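Local atomic coordinates of HTH-type transcriptional regulator AscG (Escherichia coli, PDB entry 3BRQ), a protein that represses transcription of the cryptic asc operon as a sequence-specific DNA-binding regulator of the LacI family. Residues 19-24 with 53-58; 79-84 with 102-107. One frame throughout, in Å; residues are numbered along the deposited sequence.

Interaction 1: residues 19-24 with 53-58; sequences TQTLGL and QLLLAD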
loop_
_atom_site.group_PDB
_atom_site.type_symbol
_atom_site.label_atom_id
_atom_site.label_comp_id
_atom_site.label_asym_id
_atom_site.label_seq_id
_atom_site.Cartn_x
_atom_site.Cartn_y
_atom_site.Cartn_z
ATOM N N THR B 19 -22.686 -13.155 -17.740
ATOM C CA THR B 19 -21.571 -13.303 -16.724
ATOM C C THR B 19 -22.036 -12.798 -15.357
ATOM O O THR B 19 -22.903 -11.941 -15.285
ATOM C CB THR B 19 -20.258 -12.559 -17.149
ATOM O OG1 THR B 19 -19.200 -12.844 -16.205
ATOM C CG2 THR B 19 -20.469 -11.012 -17.249
ATOM N N GLN B 20 -21.472 -13.346 -14.288
ATOM C CA GLN B 20 -21.780 -12.879 -12.948
ATOM C C GLN B 20 -20.689 -11.938 -12.481
ATOM O O GLN B 20 -19.506 -12.149 -12.780
ATOM C CB GLN B 20 -21.850 -14.041 -11.980
ATOM C CG GLN B 20 -23.149 -14.781 -12.002
ATOM C CD GLN B 20 -23.153 -15.896 -10.991
ATOM O OE1 GLN B 20 -22.087 -16.356 -10.553
ATOM N NE2 GLN B 20 -24.344 -16.332 -10.593
ATOM N N THR B 21 -21.090 -10.898 -11.762
ATOM C CA THR B 21 -20.141 -9.878 -11.357
ATOM C C THR B 21 -20.139 -9.799 -9.835
ATOM O O THR B 21 -21.215 -9.809 -9.234
ATOM C CB THR B 21 -20.541 -8.546 -12.008
ATOM O OG1 THR B 21 -20.369 -8.656 -13.430
ATOM C CG2 THR B 21 -19.706 -7.393 -11.493
ATOM N N LEU B 22 -18.948 -9.749 -9.227
ATOM C CA LEU B 22 -18.803 -9.520 -7.789
ATOM C C LEU B 22 -18.432 -8.062 -7.523
ATOM O O LEU B 22 -17.431 -7.534 -8.033
ATOM C CB LEU B 22 -17.688 -10.395 -7.191
ATOM C CG LEU B 22 -17.998 -11.648 -6.400
ATOM C CD1 LEU B 22 -16.782 -12.551 -6.339
ATOM C CD2 LEU B 22 -18.438 -11.240 -4.952
ATOM N N GLY B 23 -19.240 -7.413 -6.710
ATOM C CA GLY B 23 -19.033 -6.008 -6.384
ATOM C C GLY B 23 -18.318 -5.821 -5.068
ATOM O O GLY B 23 -18.687 -6.442 -4.031
ATOM N N LEU B 24 -17.325 -4.935 -5.060
ATOM C CA LEU B 24 -16.603 -4.599 -3.830
ATOM C C LEU B 24 -16.799 -3.121 -3.511
ATOM O O LEU B 24 -16.676 -2.281 -4.410
ATOM C CB LEU B 24 -15.102 -4.855 -3.998
ATOM C CG LEU B 24 -14.576 -6.281 -3.836
ATOM C CD1 LEU B 24 -15.598 -7.375 -4.136
ATOM C CD2 LEU B 24 -13.285 -6.470 -4.666
ATOM N N GLN B 53 -16.576 -11.574 -13.096
ATOM C CA GLN B 53 -16.041 -10.216 -13.246
ATOM C C GLN B 53 -16.052 -9.547 -11.886
ATOM O O GLN B 53 -16.945 -9.758 -11.068
ATOM C CB GLN B 53 -16.888 -9.379 -14.194
ATOM C CG GLN B 53 -16.890 -9.866 -15.643
ATOM C CD GLN B 53 -15.460 -9.937 -16.229
ATOM O OE1 GLN B 53 -14.617 -9.077 -15.935
ATOM N NE2 GLN B 53 -15.183 -10.977 -17.023
ATOM N N LEU B 54 -15.057 -8.711 -11.679
ATOM C CA LEU B 54 -14.916 -7.978 -10.452
ATOM C C LEU B 54 -15.148 -6.495 -10.752
ATOM O O LEU B 54 -14.602 -5.974 -11.750
ATOM C CB LEU B 54 -13.491 -8.165 -9.947
ATOM C CG LEU B 54 -13.175 -7.560 -8.585
ATOM C CD1 LEU B 54 -13.655 -8.513 -7.540
ATOM C CD2 LEU B 54 -11.695 -7.361 -8.484
ATOM N N LEU B 55 -15.930 -5.841 -9.892
ATOM C CA LEU B 55 -16.128 -4.379 -9.920
ATOM C C LEU B 55 -15.824 -3.804 -8.532
ATOM O O LEU B 55 -16.357 -4.300 -7.550
ATOM C CB LEU B 55 -17.586 -4.019 -10.270
ATOM C CG LEU B 55 -17.926 -3.990 -11.775
ATOM C CD1 LEU B 55 -19.369 -3.516 -11.997
ATOM C CD2 LEU B 55 -16.924 -3.110 -12.542
ATOM N N LEU B 56 -14.965 -2.800 -8.428
ATOM C CA LEU B 56 -14.774 -2.134 -7.107
ATOM C C LEU B 56 -15.302 -0.709 -7.204
ATOM O O LEU B 56 -14.859 0.033 -8.050
ATOM C CB LEU B 56 -13.292 -2.079 -6.752
ATOM C CG LEU B 56 -12.803 -1.183 -5.630
ATOM C CD1 LEU B 56 -13.188 -1.758 -4.282
ATOM C CD2 LEU B 56 -11.272 -1.107 -5.719
ATOM N N ALA B 57 -16.199 -0.329 -6.300
ATOM C CA ALA B 57 -16.667 1.042 -6.251
ATOM C C ALA B 57 -16.057 1.765 -5.038
ATOM O O ALA B 57 -16.003 1.226 -3.923
ATOM C CB ALA B 57 -18.250 1.082 -6.215
ATOM N N ASP B 58 -15.583 2.983 -5.270
ATOM C CA ASP B 58 -15.133 3.851 -4.205
ATOM C C ASP B 58 -16.320 4.039 -3.204
ATOM O O ASP B 58 -17.344 4.586 -3.549
ATOM C CB ASP B 58 -14.778 5.199 -4.815
ATOM C CG ASP B 58 -14.164 6.165 -3.831
ATOM O OD1 ASP B 58 -13.886 5.736 -2.680
ATOM O OD2 ASP B 58 -13.985 7.354 -4.248
#
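L24 and L54 meet at their branch ends, CD2 of L24 lying 3.5 Å from CD1 of L54. The two side chains reach this point differently: L54 carries CG trans to its backbone N (chi1 -175°), whereas CG of L24 sits beside the N. L56 carries CD1 forward alongside L24, 3.7 Å from L24 CB and close to the L24 carbonyl oxygen. Helix 36-49, through F36, L40, A43 and A44, packs on this leucine face and links strand 21-27 to strand 53-60 as a beta-alpha-beta crossover of the Rossmann-like periplasmic-binding-protein fold. Five backbone hydrogen bonds zip the parallel pair from Q20 O to A57 N, among them L55 N to L22 O at 2.9 Å. On the reverse face T21 splits its two branches: CG2 packs 3.9 Å from L55 CG, while OG1 rests 3.6 Å from Q53 CB and bonds to Y72 of the second subunit. The Q53 and T19 side chains cross at about a right angle, Q53 CG 3.8 Å from T19 OG1; the Q53 amide, turned at chi2 (-57°), bonds through OE1 to K60 of the second subunit, a strand of which pairs antiparallel with L55, L56 and A57.

Interaction 2: residues 79-84 with 102-107; sequences DAIMIY and QPIMVL. With SO4 (sulfate ion), chain F.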
loop_
_atom_site.group_PDB
_atom_site.type_symbol
_atom_site.label_atom_id
_atom_site.label_comp_id
_atom_site.label_asym_id
_atom_site.label_seq_id
_atom_site.Cartn_x
_atom_site.Cartn_y
_atom_site.Cartn_z
ATOM N N ASP B 79 -24.091 -9.166 -8.892
ATOM C CA ASP B 79 -24.863 -10.314 -8.388
ATOM C C ASP B 79 -24.654 -10.570 -6.884
ATOM O O ASP B 79 -25.526 -11.105 -6.229
ATOM C CB ASP B 79 -24.499 -11.543 -9.217
ATOM C CG ASP B 79 -24.711 -11.305 -10.723
ATOM O OD1 ASP B 79 -25.862 -11.434 -11.153
ATOM O OD2 ASP B 79 -23.761 -10.921 -11.452
ATOM N N ALA B 80 -23.492 -10.161 -6.356
ATOM C CA ALA B 80 -23.154 -10.235 -4.936
ATOM C C ALA B 80 -22.283 -9.042 -4.548
ATOM O O ALA B 80 -21.492 -8.537 -5.381
ATOM C CB ALA B 80 -22.378 -11.504 -4.655
ATOM N N ILE B 81 -22.368 -8.629 -3.274
ATOM C CA ILE B 81 -21.546 -7.491 -2.816
ATOM C C ILE B 81 -20.683 -7.863 -1.598
ATOM O O ILE B 81 -21.157 -8.528 -0.664
ATOM C CB ILE B 81 -22.454 -6.277 -2.487
ATOM C CG1 ILE B 81 -23.368 -5.948 -3.679
ATOM C CG2 ILE B 81 -21.628 -4.998 -2.050
ATOM C CD1 ILE B 81 -22.588 -5.180 -4.758
HETATM N N MSE B 82 -19.424 -7.451 -1.600
HETATM C CA MSE B 82 -18.619 -7.467 -0.359
HETATM C C MSE B 82 -18.471 -6.023 0.072
HETATM O O MSE B 82 -17.888 -5.234 -0.660
HETATM C CB MSE B 82 -17.218 -8.050 -0.575
HETATM C CG MSE B 82 -16.368 -8.059 0.770
HETATM SE SE MSE B 82 -14.464 -7.989 0.488
HETATM C CE MSE B 82 -14.368 -6.062 -0.000
ATOM N N ILE B 83 -18.987 -5.667 1.261
ATOM C CA ILE B 83 -18.775 -4.293 1.756
ATOM C C ILE B 83 -17.641 -4.293 2.807
ATOM O O ILE B 83 -17.657 -5.084 3.726
ATOM C CB ILE B 83 -20.099 -3.630 2.239
ATOM C CG1 ILE B 83 -19.870 -2.323 3.013
ATOM C CG2 ILE B 83 -20.879 -4.529 3.160
ATOM C CD1 ILE B 83 -19.515 -1.134 2.084
ATOM N N TYR B 84 -16.613 -3.463 2.610
ATOM C CA TYR B 84 -15.664 -3.199 3.691
ATOM C C TYR B 84 -15.803 -1.728 4.209
ATOM O O TYR B 84 -15.191 -0.826 3.678
ATOM C CB TYR B 84 -14.264 -3.588 3.221
ATOM C CG TYR B 84 -13.111 -3.252 4.146
ATOM C CD1 TYR B 84 -13.315 -2.896 5.489
ATOM C CD2 TYR B 84 -11.799 -3.277 3.648
ATOM C CE1 TYR B 84 -12.248 -2.545 6.310
ATOM C CE2 TYR B 84 -10.728 -2.975 4.463
ATOM C CZ TYR B 84 -10.969 -2.632 5.798
ATOM O OH TYR B 84 -9.882 -2.323 6.571
ATOM N N GLN B 102 -29.932 -9.834 -3.155
ATOM C CA GLN B 102 -28.601 -10.284 -3.603
ATOM C C GLN B 102 -27.743 -10.617 -2.371
ATOM O O GLN B 102 -27.894 -9.995 -1.319
ATOM C CB GLN B 102 -27.899 -9.194 -4.445
ATOM C CG GLN B 102 -28.591 -8.750 -5.715
ATOM C CD GLN B 102 -29.602 -7.624 -5.478
ATOM O OE1 GLN B 102 -30.227 -7.543 -4.409
ATOM N NE2 GLN B 102 -29.776 -6.758 -6.482
ATOM N N PRO B 103 -26.837 -11.589 -2.492
ATOM C CA PRO B 103 -25.931 -11.915 -1.414
ATOM C C PRO B 103 -25.020 -10.712 -1.106
ATOM O O PRO B 103 -24.286 -10.265 -1.995
ATOM C CB PRO B 103 -25.092 -13.051 -2.011
ATOM C CG PRO B 103 -25.961 -13.612 -3.061
ATOM C CD PRO B 103 -26.561 -12.419 -3.676
ATOM N N ILE B 104 -25.104 -10.194 0.116
ATOM C CA ILE B 104 -24.239 -9.080 0.583
ATOM C C ILE B 104 -23.482 -9.533 1.817
ATOM O O ILE B 104 -24.087 -10.028 2.782
ATOM C CB ILE B 104 -25.010 -7.768 0.901
ATOM C CG1 ILE B 104 -25.763 -7.299 -0.336
ATOM C CG2 ILE B 104 -24.024 -6.635 1.410
ATOM C CD1 ILE B 104 -26.746 -6.192 -0.076
HETATM N N MSE B 105 -22.160 -9.419 1.788
HETATM C CA MSE B 105 -21.386 -9.782 2.961
HETATM C C MSE B 105 -20.483 -8.641 3.407
HETATM O O MSE B 105 -20.063 -7.842 2.561
HETATM C CB MSE B 105 -20.583 -11.060 2.676
HETATM C CG MSE B 105 -21.535 -12.302 2.736
HETATM SE SE MSE B 105 -20.630 -13.985 2.593
HETATM C CE MSE B 105 -19.747 -14.126 4.283
ATOM N N VAL B 106 -20.140 -8.618 4.700
ATOM C CA VAL B 106 -19.357 -7.537 5.306
ATOM C C VAL B 106 -18.022 -8.098 5.794
ATOM O O VAL B 106 -17.966 -9.178 6.360
ATOM C CB VAL B 106 -20.147 -6.805 6.476
ATOM C CG1 VAL B 106 -20.409 -7.750 7.594
ATOM C CG2 VAL B 106 -19.370 -5.588 7.021
ATOM N N LEU B 107 -16.945 -7.381 5.474
ATOM C CA LEU B 107 -15.589 -7.641 5.937
ATOM C C LEU B 107 -15.208 -6.663 7.071
ATOM O O LEU B 107 -15.400 -5.435 6.945
ATOM C CB LEU B 107 -14.619 -7.429 4.744
ATOM C CG LEU B 107 -13.127 -7.739 4.987
ATOM C CD1 LEU B 107 -12.933 -9.285 5.152
ATOM C CD2 LEU B 107 -12.288 -7.239 3.805
HETATM S S SO4 F . -10.671 0.434 9.291
HETATM O O1 SO4 F . -11.083 -0.265 10.464
HETATM O O2 SO4 F . -11.866 1.035 8.641
HETATM O O3 SO4 F . -9.586 1.335 9.578
HETATM O O4 SO4 F . -10.015 -0.553 8.441
#
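I83 touches both I104 and V106 with one methyl, CG2, which lies 4.2 Å from I104 CG2 and 4.1 Å from V106 CB. A chi1 of 168° sets that methyl between the backbone N and the carbonyl carbon of I83, on the side of the partner strand. I81 CB meets I104 CG1, and L73, L74 and I70 of helix 63-75 pack on the two isoleucines of strand 80-84. On the other face CD2 of L107 serves two partners, the selenium of selenomethionine M82 and Y84 CD2, each 4.0 Å away; helix 255-270 lies over M82 and L107. Four backbone hydrogen bonds join the strands in parallel, as expected of a beta-alpha-beta unit closed through helix 90-98. At the N-terminal end P103 CD presses 3.1 Å from D79 O. At the opposite end Y84 extends its ring past L107 and donates from OH to O4 of a sulfate, 2.6 Å away, while accepting a bond from I34 N. A phenylalanine here would probably keep the packing on L107 but leave I34 N and the sulfate without their hydroxyl partner. G33, R86, S151 and T153 also bind this ion, probably acquired from the crystallisation liquor; its grip by residues of both lobes is consistent with a polar site in the cleft between them, where relatives of this family bind effectors.

Interactions 1 and 2 are two parallel pairings of the same sheet, their centres about 10 Å apart. Strands 21-27 and 80-84 are neighbours, so the pairs join directly: G23 O lies 2.7 Å from M82 N, a probable hydrogen bond, and the D79 carboxylate probably takes another from T21 N. Both contacts are largely buried, and helix 255-270 packs on L22 of one and M82 of the other. Their settings differ. Strand 53-60 ends the sheet within the chain, and the outer edge of interaction 1 pairs with the second subunit, which also takes the polar ends of T21 and Q53. Interaction 2, untouched by that subunit, has mainly apolar side-chain contacts, from isoleucine, valine, leucine and selenomethionine, and of its polar groups the Y84 hydroxyl meets a bound sulfate.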